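PDB 7B04: nitrite oxidoreductase subunit A from Kuenenia stuttgartiensis, which belongs to the molybdopterin oxidoreductase family and holds a molybdenum atom, two pterin guanylate ester ligands and an iron/sulfur cluster. Local coordinates for residues Ala217-Gly226 with Met239-Asp250; Glu834-Glu842 with Pro1066-Phe1074. All blocks are in the same frame, centred on the assembly; numbering follows the deposited sequence.

Contact 1: Ala217-Gly226 with Met239-Asp250; sequences AGTRTFKGRG and MYRFNNCLAIVD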
loop_
_atom_site.group_PDB
_atom_site.type_symbol
_atom_site.label_atom_id
_atom_site.label_comp_id
_atom_site.label_asym_id
_atom_site.label_seq_id
_atom_site.Cartn_x
_atom_site.Cartn_y
_atom_site.Cartn_z
ATOM N N ALA B 217 23.811 -37.798 -8.214
ATOM C CA ALA B 217 23.423 -36.811 -9.219
ATOM C C ALA B 217 24.094 -35.479 -8.942
ATOM O O ALA B 217 23.936 -34.920 -7.850
ATOM C CB ALA B 217 21.916 -36.596 -9.257
ATOM N N GLY B 218 24.752 -34.927 -9.959
ATOM C CA GLY B 218 25.316 -33.598 -9.817
ATOM C C GLY B 218 24.235 -32.554 -9.949
ATOM O O GLY B 218 24.290 -31.493 -9.326
ATOM N N THR B 219 23.240 -32.848 -10.771
ATOM C CA THR B 219 22.124 -31.945 -10.997
ATOM C C THR B 219 21.319 -31.668 -9.739
ATOM O O THR B 219 20.565 -30.686 -9.708
ATOM C CB THR B 219 21.220 -32.526 -12.067
ATOM O OG1 THR B 219 20.845 -33.862 -11.694
ATOM C CG2 THR B 219 21.960 -32.595 -13.393
ATOM N N ARG B 220 21.470 -32.482 -8.697
ATOM C CA ARG B 220 20.747 -32.184 -7.463
ATOM C C ARG B 220 21.352 -31.010 -6.707
ATOM O O ARG B 220 20.779 -30.572 -5.701
ATOM C CB ARG B 220 20.657 -33.423 -6.575
ATOM C CG ARG B 220 19.520 -34.331 -7.040
ATOM C CD ARG B 220 18.783 -35.037 -5.918
ATOM N NE ARG B 220 17.720 -35.883 -6.459
ATOM C CZ ARG B 220 17.345 -37.054 -5.951
ATOM N NH1 ARG B 220 16.367 -37.737 -6.529
ATOM N NH2 ARG B 220 17.941 -37.550 -4.873
ATOM N N THR B 221 22.502 -30.517 -7.158
ATOM C CA THR B 221 23.062 -29.264 -6.682
ATOM C C THR B 221 22.469 -28.061 -7.402
ATOM O O THR B 221 22.729 -26.924 -6.995
ATOM C CB THR B 221 24.586 -29.260 -6.844
ATOM O OG1 THR B 221 24.930 -29.611 -8.188
ATOM C CG2 THR B 221 25.223 -30.270 -5.899
ATOM N N PHE B 222 21.693 -28.283 -8.464
ATOM C CA PHE B 222 20.973 -27.210 -9.134
ATOM C C PHE B 222 19.657 -26.973 -8.411
ATOM O O PHE B 222 18.873 -27.907 -8.207
ATOM C CB PHE B 222 20.695 -27.535 -10.602
ATOM C CG PHE B 222 20.003 -26.421 -11.358
ATOM C CD1 PHE B 222 20.736 -25.519 -12.109
ATOM C CD2 PHE B 222 18.622 -26.274 -11.314
ATOM C CE1 PHE B 222 20.112 -24.499 -12.806
ATOM C CE2 PHE B 222 17.994 -25.256 -12.009
ATOM C CZ PHE B 222 18.739 -24.369 -12.755
ATOM N N LYS B 223 19.413 -25.727 -8.038
ATOM C CA LYS B 223 18.196 -25.360 -7.333
ATOM C C LYS B 223 17.408 -24.408 -8.220
ATOM O O LYS B 223 17.828 -23.269 -8.456
ATOM C CB LYS B 223 18.533 -24.735 -5.984
ATOM C CG LYS B 223 18.769 -25.757 -4.877
ATOM C CD LYS B 223 20.000 -26.612 -5.051
ATOM C CE LYS B 223 20.026 -27.704 -3.995
ATOM N NZ LYS B 223 20.012 -27.152 -2.603
ATOM N N GLY B 224 16.269 -24.878 -8.708
ATOM C CA GLY B 224 15.430 -24.079 -9.571
ATOM C C GLY B 224 14.120 -23.728 -8.906
ATOM O O GLY B 224 13.307 -24.600 -8.585
ATOM N N ARG B 225 13.912 -22.443 -8.668
ATOM C CA ARG B 225 12.727 -21.964 -7.979
ATOM C C ARG B 225 11.837 -21.198 -8.942
ATOM O O ARG B 225 12.267 -20.190 -9.507
ATOM C CB ARG B 225 13.113 -21.057 -6.816
ATOM C CG ARG B 225 11.927 -20.310 -6.233
ATOM C CD ARG B 225 12.096 -20.061 -4.740
ATOM N NE ARG B 225 10.882 -19.478 -4.187
ATOM C CZ ARG B 225 10.848 -18.512 -3.278
ATOM N NH1 ARG B 225 11.966 -17.996 -2.800
ATOM N NH2 ARG B 225 9.679 -18.058 -2.853
ATOM N N GLY B 226 10.614 -21.674 -9.138
ATOM C CA GLY B 226 9.626 -20.827 -9.769
ATOM C C GLY B 226 8.976 -20.031 -8.663
ATOM O O GLY B 226 8.284 -20.618 -7.825
ATOM N N MET B 239 9.614 -23.256 -14.233
ATOM C CA MET B 239 10.925 -23.545 -13.663
ATOM C C MET B 239 10.980 -24.958 -13.098
ATOM O O MET B 239 12.004 -25.640 -13.215
ATOM C CB MET B 239 11.255 -22.525 -12.576
ATOM C CG MET B 239 12.653 -22.655 -12.000
ATOM S SD MET B 239 13.922 -22.279 -13.218
ATOM C CE MET B 239 13.729 -20.506 -13.347
ATOM N N TYR B 240 9.886 -25.418 -12.484
ATOM C CA TYR B 240 9.836 -26.798 -12.015
ATOM C C TYR B 240 9.915 -27.780 -13.176
ATOM O O TYR B 240 10.480 -28.870 -13.033
ATOM C CB TYR B 240 8.566 -27.043 -11.199
ATOM C CG TYR B 240 8.532 -26.345 -9.856
ATOM C CD1 TYR B 240 9.627 -25.627 -9.391
ATOM C CD2 TYR B 240 7.407 -26.417 -9.047
ATOM C CE1 TYR B 240 9.595 -24.991 -8.163
ATOM C CE2 TYR B 240 7.368 -25.789 -7.817
ATOM C CZ TYR B 240 8.462 -25.076 -7.381
ATOM O OH TYR B 240 8.419 -24.449 -6.157
ATOM N N ARG B 241 9.355 -27.410 -14.329
ATOM C CA ARG B 241 9.511 -28.229 -15.526
ATOM C C ARG B 241 10.958 -28.224 -16.000
ATOM O O ARG B 241 11.483 -29.260 -16.426
ATOM C CB ARG B 241 8.575 -27.721 -16.623
ATOM C CG ARG B 241 8.472 -28.613 -17.846
ATOM C CD ARG B 241 7.530 -27.997 -18.869
ATOM N NE ARG B 241 7.377 -28.829 -20.059
ATOM C CZ ARG B 241 6.431 -29.750 -20.209
ATOM N NH1 ARG B 241 5.551 -29.964 -19.241
ATOM N NH2 ARG B 241 6.367 -30.460 -21.327
ATOM N N PHE B 242 11.616 -27.063 -15.937
ATOM C CA PHE B 242 13.026 -26.979 -16.304
ATOM C C PHE B 242 13.879 -27.881 -15.420
ATOM O O PHE B 242 14.766 -28.587 -15.913
ATOM C CB PHE B 242 13.505 -25.531 -16.217
ATOM C CG PHE B 242 14.931 -25.337 -16.643
ATOM C CD1 PHE B 242 15.269 -25.305 -17.985
ATOM C CD2 PHE B 242 15.935 -25.187 -15.700
ATOM C CE1 PHE B 242 16.583 -25.126 -18.380
ATOM C CE2 PHE B 242 17.249 -25.009 -16.087
ATOM C CZ PHE B 242 17.573 -24.979 -17.429
ATOM N N ASN B 243 13.588 -27.837 -14.138
ATOM C CA ASN B 243 14.302 -28.650 -13.142
ATOM C C ASN B 243 14.103 -30.112 -13.509
ATOM O O ASN B 243 15.021 -30.892 -13.404
ATOM C CB ASN B 243 13.655 -28.418 -11.790
ATOM C CG ASN B 243 14.060 -27.098 -11.214
ATOM O OD1 ASN B 243 15.064 -26.557 -11.608
ATOM N ND2 ASN B 243 13.306 -26.592 -10.272
ATOM N N ASN B 244 12.902 -30.457 -13.921
ATOM C CA ASN B 244 12.624 -31.856 -14.299
ATOM C C ASN B 244 13.468 -32.242 -15.508
ATOM O O ASN B 244 14.008 -33.314 -15.514
ATOM C CB ASN B 244 11.139 -32.032 -14.570
ATOM C CG ASN B 244 10.781 -33.483 -14.682
ATOM O OD1 ASN B 244 11.603 -34.330 -14.418
ATOM N ND2 ASN B 244 9.578 -33.767 -15.109
ATOM N N CYS B 245 13.587 -31.341 -16.469
ATOM C CA CYS B 245 14.303 -31.549 -17.743
ATOM C C CYS B 245 15.775 -31.818 -17.495
ATOM O O CYS B 245 16.401 -32.381 -18.322
ATOM C CB CYS B 245 14.232 -30.274 -18.556
ATOM S SG CYS B 245 12.791 -30.177 -19.629
ATOM N N LEU B 246 16.318 -31.287 -16.431
ATOM C CA LEU B 246 17.737 -31.475 -16.152
ATOM C C LEU B 246 18.113 -32.933 -15.943
ATOM O O LEU B 246 19.308 -33.239 -15.865
ATOM C CB LEU B 246 18.145 -30.654 -14.931
ATOM C CG LEU B 246 18.132 -29.145 -15.158
ATOM C CD1 LEU B 246 18.426 -28.436 -13.863
ATOM C CD2 LEU B 246 19.137 -28.749 -16.226
ATOM N N ALA B 247 17.131 -33.832 -15.836
ATOM C CA ALA B 247 17.439 -35.256 -15.812
ATOM C C ALA B 247 18.194 -35.680 -17.065
ATOM O O ALA B 247 19.041 -36.579 -17.002
ATOM C CB ALA B 247 16.155 -36.071 -15.657
ATOM N N ILE B 248 17.898 -35.054 -18.208
ATOM C CA ILE B 248 18.639 -35.351 -19.433
ATOM C C ILE B 248 20.110 -34.996 -19.264
ATOM O O ILE B 248 21.000 -35.760 -19.655
ATOM C CB ILE B 248 18.028 -34.608 -20.634
ATOM C CG1 ILE B 248 16.557 -34.972 -20.820
ATOM C CG2 ILE B 248 18.801 -34.934 -21.902
ATOM C CD1 ILE B 248 15.871 -34.134 -21.880
ATOM N N VAL B 249 20.388 -33.822 -18.689
ATOM C CA VAL B 249 21.775 -33.414 -18.476
ATOM C C VAL B 249 22.477 -34.397 -17.551
ATOM O O VAL B 249 23.660 -34.710 -17.733
ATOM C CB VAL B 249 21.839 -31.977 -17.925
ATOM C CG1 VAL B 249 23.211 -31.370 -18.183
ATOM C CG2 VAL B 249 20.750 -31.119 -18.542
ATOM N N ASP B 250 21.757 -34.903 -16.548
ATOM C CA ASP B 250 22.322 -35.924 -15.674
ATOM C C ASP B 250 22.639 -37.192 -16.454
ATOM O O ASP B 250 23.659 -37.846 -16.204
ATOM C CB ASP B 250 21.356 -36.219 -14.527
ATOM C CG ASP B 250 21.951 -37.146 -13.489
ATOM O OD1 ASP B 250 22.827 -36.694 -12.721
ATOM O OD2 ASP B 250 21.541 -38.324 -13.437
HETATM O O HOH W 1 25.013 -34.542 -13.039
#
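Met239 lays CB and CG along the backbone of Arg225 and Gly226, its unbranched chain bent at chi2 and chi3, with CG 3.5 Å from Arg225 C. Tyr240 turns its ring edge to the strand, near Gly224 O, while its hydroxyl bonds to Trp267 O. Phe242 offers CE2 to Phe222 CZ at 3.7 Å, the ring planes inclined at 55°. Asn243 gives the one direct hydrogen bond between the segments, ND2 to Gly224 O at 2.6 Å, the oxygen nearly in the amide plane but the donor tilted 31° from the carbonyl plane. CG anti to the carbonyl carbon (chi1 -76°) swings the amide toward the strand, and OD1 sits against Gly224 CA because no side chain there points at the helix. Leu246 sets CD1 over one face of the Phe222 ring, a CH-pi contact 3.7 Å from the centroid. Thr219 packs CG2 near Leu246 O and Asp250 CB, its OG1 bonding to Leu262 O. Asp250 OD1 accepts from a water, 3.1 Å away, that weakly binds Gly218 N; OD2 forms a salt bridge with Arg254. Apolar packing joins strand to helix in a beta-alpha-beta unit, and the side-chain amide hydrogen bond from Asn243 to Gly224 helps fix their register.

Contact 2: Glu834-Glu842 with Pro1066-Phe1074; sequences EPEIIEYGE and PMHQLDSLF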
loop_
_atom_site.group_PDB
_atom_site.type_symbol
_atom_site.label_atom_id
_atom_site.label_comp_id
_atom_site.label_asym_id
_atom_site.label_seq_id
_atom_site.Cartn_x
_atom_site.Cartn_y
_atom_site.Cartn_z
ATOM N N GLU B 834 2.257 -39.006 17.380
ATOM C CA GLU B 834 3.431 -39.435 16.628
ATOM C C GLU B 834 4.668 -39.422 17.527
ATOM O O GLU B 834 4.798 -38.545 18.390
ATOM C CB GLU B 834 3.645 -38.533 15.410
ATOM C CG GLU B 834 2.655 -38.785 14.277
ATOM C CD GLU B 834 1.335 -38.059 14.476
ATOM O OE1 GLU B 834 1.224 -37.275 15.441
ATOM O OE2 GLU B 834 0.407 -38.275 13.666
ATOM N N PRO B 835 5.590 -40.381 17.359
ATOM C CA PRO B 835 6.699 -40.515 18.326
ATOM C C PRO B 835 7.550 -39.266 18.491
ATOM O O PRO B 835 7.900 -38.915 19.625
ATOM C CB PRO B 835 7.518 -41.681 17.752
ATOM C CG PRO B 835 6.552 -42.450 16.915
ATOM C CD PRO B 835 5.636 -41.423 16.319
ATOM N N GLU B 836 7.899 -38.585 17.396
ATOM C CA GLU B 836 8.741 -37.398 17.514
ATOM C C GLU B 836 8.036 -36.297 18.295
ATOM O O GLU B 836 8.672 -35.563 19.061
ATOM C CB GLU B 836 9.140 -36.895 16.128
ATOM C CG GLU B 836 9.909 -37.899 15.288
ATOM C CD GLU B 836 8.998 -38.781 14.456
ATOM O OE1 GLU B 836 7.765 -38.594 14.521
ATOM O OE2 GLU B 836 9.515 -39.659 13.733
ATOM N N ILE B 837 6.719 -36.180 18.127
ATOM C CA ILE B 837 5.967 -35.125 18.799
ATOM C C ILE B 837 5.957 -35.343 20.307
ATOM O O ILE B 837 6.065 -34.388 21.087
ATOM C CB ILE B 837 4.544 -35.045 18.217
ATOM C CG1 ILE B 837 4.605 -34.695 16.729
ATOM C CG2 ILE B 837 3.711 -34.022 18.967
ATOM C CD1 ILE B 837 3.285 -34.833 16.014
ATOM N N ILE B 838 5.831 -36.597 20.747
ATOM C CA ILE B 838 5.842 -36.880 22.180
ATOM C C ILE B 838 7.236 -36.669 22.758
ATOM O O ILE B 838 7.387 -36.172 23.881
ATOM C CB ILE B 838 5.326 -38.306 22.444
ATOM C CG1 ILE B 838 3.886 -38.452 21.952
ATOM C CG2 ILE B 838 5.418 -38.647 23.924
ATOM C CD1 ILE B 838 3.387 -39.880 21.945
ATOM N N GLU B 839 8.276 -37.035 22.004
ATOM C CA GLU B 839 9.641 -36.775 22.451
ATOM C C GLU B 839 9.918 -35.283 22.567
ATOM O O GLU B 839 10.715 -34.861 23.412
ATOM C CB GLU B 839 10.642 -37.427 21.497
ATOM C CG GLU B 839 12.091 -37.331 21.953
ATOM C CD GLU B 839 13.058 -37.962 20.968
ATOM O OE1 GLU B 839 12.605 -38.415 19.896
ATOM O OE2 GLU B 839 14.271 -38.001 21.264
ATOM N N TYR B 840 9.262 -34.470 21.739
ATOM C CA TYR B 840 9.427 -33.025 21.793
ATOM C C TYR B 840 8.598 -32.377 22.893
ATOM O O TYR B 840 8.835 -31.209 23.219
ATOM C CB TYR B 840 9.064 -32.408 20.439
ATOM C CG TYR B 840 9.965 -32.851 19.305
ATOM C CD1 TYR B 840 11.230 -33.369 19.559
ATOM C CD2 TYR B 840 9.547 -32.765 17.983
ATOM C CE1 TYR B 840 12.054 -33.781 18.529
ATOM C CE2 TYR B 840 10.366 -33.177 16.946
ATOM C CZ TYR B 840 11.618 -33.683 17.226
ATOM O OH TYR B 840 12.440 -34.093 16.201
ATOM N N GLY B 841 7.630 -33.093 23.456
ATOM C CA GLY B 841 6.808 -32.550 24.516
ATOM C C GLY B 841 5.628 -31.746 24.036
ATOM O O GLY B 841 5.085 -30.945 24.806
ATOM N N GLU B 842 5.209 -31.936 22.788
ATOM C CA GLU B 842 4.140 -31.157 22.182
ATOM C C GLU B 842 2.991 -32.048 21.723
ATOM O O GLU B 842 2.254 -31.693 20.802
ATOM C CB GLU B 842 4.688 -30.337 21.015
ATOM C CG GLU B 842 4.996 -28.883 21.342
ATOM C CD GLU B 842 6.025 -28.287 20.399
ATOM O OE1 GLU B 842 7.161 -28.806 20.354
ATOM O OE2 GLU B 842 5.697 -27.315 19.688
ATOM N N PRO B 1066 12.122 -28.557 14.715
ATOM C CA PRO B 1066 11.951 -30.017 14.717
ATOM C C PRO B 1066 10.529 -30.446 14.399
ATOM O O PRO B 1066 10.328 -31.510 13.800
ATOM C CB PRO B 1066 12.357 -30.415 16.145
ATOM C CG PRO B 1066 13.172 -29.265 16.654
ATOM C CD PRO B 1066 12.582 -28.048 16.016
ATOM N N MET B 1067 9.531 -29.642 14.783
ATOM C CA MET B 1067 8.133 -29.977 14.534
ATOM C C MET B 1067 7.755 -29.909 13.059
ATOM O O MET B 1067 6.719 -30.460 12.674
ATOM C CB MET B 1067 7.221 -29.048 15.337
ATOM C CG MET B 1067 7.173 -29.352 16.824
ATOM S SD MET B 1067 6.461 -30.971 17.173
ATOM C CE MET B 1067 4.758 -30.707 16.687
ATOM N N HIS B 1068 8.560 -29.248 12.229
ATOM C CA HIS B 1068 8.240 -29.059 10.821
ATOM C C HIS B 1068 8.982 -30.030 9.915
ATOM O O HIS B 1068 8.890 -29.909 8.689
ATOM C CB HIS B 1068 8.560 -27.624 10.392
ATOM C CG HIS B 1068 7.787 -26.578 11.132
ATOM N ND1 HIS B 1068 8.035 -25.230 10.989
ATOM C CD2 HIS B 1068 6.773 -26.681 12.023
ATOM C CE1 HIS B 1068 7.207 -24.547 11.759
ATOM N NE2 HIS B 1068 6.432 -25.404 12.399
ATOM N N GLN B 1069 9.713 -30.985 10.484
ATOM C CA GLN B 1069 10.587 -31.876 9.731
ATOM C C GLN B 1069 10.294 -33.334 10.060
ATOM O O GLN B 1069 11.201 -34.166 10.159
ATOM C CB GLN B 1069 12.053 -31.526 9.979
ATOM C CG GLN B 1069 12.305 -30.023 9.935
ATOM C CD GLN B 1069 13.768 -29.653 9.917
ATOM O OE1 GLN B 1069 14.610 -30.433 9.493
ATOM N NE2 GLN B 1069 14.078 -28.453 10.389
ATOM N N LEU B 1070 9.015 -33.669 10.210
ATOM C CA LEU B 1070 8.611 -35.013 10.593
ATOM C C LEU B 1070 8.575 -35.948 9.391
ATOM O O LEU B 1070 8.339 -35.532 8.253
ATOM C CB LEU B 1070 7.224 -34.996 11.238
ATOM C CG LEU B 1070 6.976 -34.128 12.468
ATOM C CD1 LEU B 1070 5.637 -34.485 13.089
ATOM C CD2 LEU B 1070 8.096 -34.295 13.475
ATOM N N ASP B 1071 8.820 -37.231 9.661
ATOM C CA ASP B 1071 8.722 -38.279 8.656
ATOM C C ASP B 1071 7.437 -39.093 8.770
ATOM O O ASP B 1071 7.148 -39.889 7.870
ATOM C CB ASP B 1071 9.925 -39.227 8.755
ATOM C CG ASP B 1071 11.205 -38.604 8.239
ATOM O OD1 ASP B 1071 11.131 -37.738 7.342
ATOM O OD2 ASP B 1071 12.288 -38.991 8.725
ATOM N N SER B 1072 6.670 -38.921 9.849
ATOM C CA SER B 1072 5.516 -39.765 10.146
ATOM C C SER B 1072 4.226 -38.962 10.298
ATOM O O SER B 1072 3.360 -39.318 11.100
ATOM C CB SER B 1072 5.778 -40.591 11.406
ATOM O OG SER B 1072 5.951 -39.751 12.535
ATOM N N LEU B 1073 4.080 -37.878 9.538
ATOM C CA LEU B 1073 2.900 -37.009 9.613
ATOM C C LEU B 1073 1.936 -37.343 8.476
ATOM O O LEU B 1073 2.059 -36.833 7.362
ATOM C CB LEU B 1073 3.285 -35.535 9.596
ATOM C CG LEU B 1073 2.051 -34.655 9.822
ATOM C CD1 LEU B 1073 1.398 -34.978 11.162
ATOM C CD2 LEU B 1073 2.383 -33.177 9.725
ATOM N N PHE B 1074 0.982 -38.228 8.760
ATOM C CA PHE B 1074 -0.046 -38.611 7.795
ATOM C C PHE B 1074 -0.971 -37.451 7.435
ATOM O O PHE B 1074 -2.009 -37.262 8.077
ATOM C CB PHE B 1074 -0.872 -39.770 8.358
ATOM C CG PHE B 1074 -1.988 -40.217 7.458
ATOM C CD1 PHE B 1074 -1.721 -40.919 6.298
ATOM C CD2 PHE B 1074 -3.309 -39.942 7.781
ATOM C CE1 PHE B 1074 -2.748 -41.333 5.471
ATOM C CE2 PHE B 1074 -4.338 -40.350 6.958
ATOM C CZ PHE B 1074 -4.059 -41.047 5.803
#
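Tyr840 receives Pro1066 over one face of its ring, with Pro1066 CB 3.5 Å from Tyr840 CE2, while the sulfur of Met1067 lies at the ring edge. That Met-aromatic contact places Met1067 SD 5.0 Å from the Tyr840 centroid, and the bent thioether carries its CE on to Ile837 CG1 at 4.0 Å. Glu842 OE1 lies 3.6 Å from Met1067 CG. Ile837, branched and apolar, also meets Leu1070, the side chains crossing at about a right angle with Ile837 CD1 and Leu1070 CD1 3.8 Å apart. At the helix start Ser1072 OG donates a weak 2.9 Å hydrogen bond to Glu836 OE1. Glu836 bends at chi2 (89°), curling its carboxylate back to the serine, while its CB packs on Leu1070 CD2. The aliphatic CG of Glu834, the N-cap residue, lies near Ser1072 O. Farther out, Phe282 packs against Ile837 and Leu1070, His1092 and His641 bond the backbone N and O of Leu1070, and Arg848 forms a salt bridge with Glu842. The short helix ends in a Schellman motif at Gly841, whose positive phi would jam a CB against Tyr840 O and so calls for glycine; one side of this capped helix packs on an irregular loop.

Overall arrangement
From the N terminus, the chain reaches strand 222-226, passes through a short connection and returns along helix 238-254, so contact 1 closes a local loop with 12 residues between its segments. Strand 265-266 then completes the beta-alpha-beta unit within a mixed sheet. Contact 2 opens much later, at helix 835-840, and closes after 223 intervening residues. The two follow one another in series, neither nesting nor crossing. Contacts 1 and 2 do not touch, their nearest atoms being about 14 Å apart. Contact 1 packs helix 238-254 on strand 222-226 of the mixed sheet, with the side chain of Arg225 about 5 Å from a bound MD1; contact 2 holds the short helix 835-840 against the loop leading to strand 1075-1076.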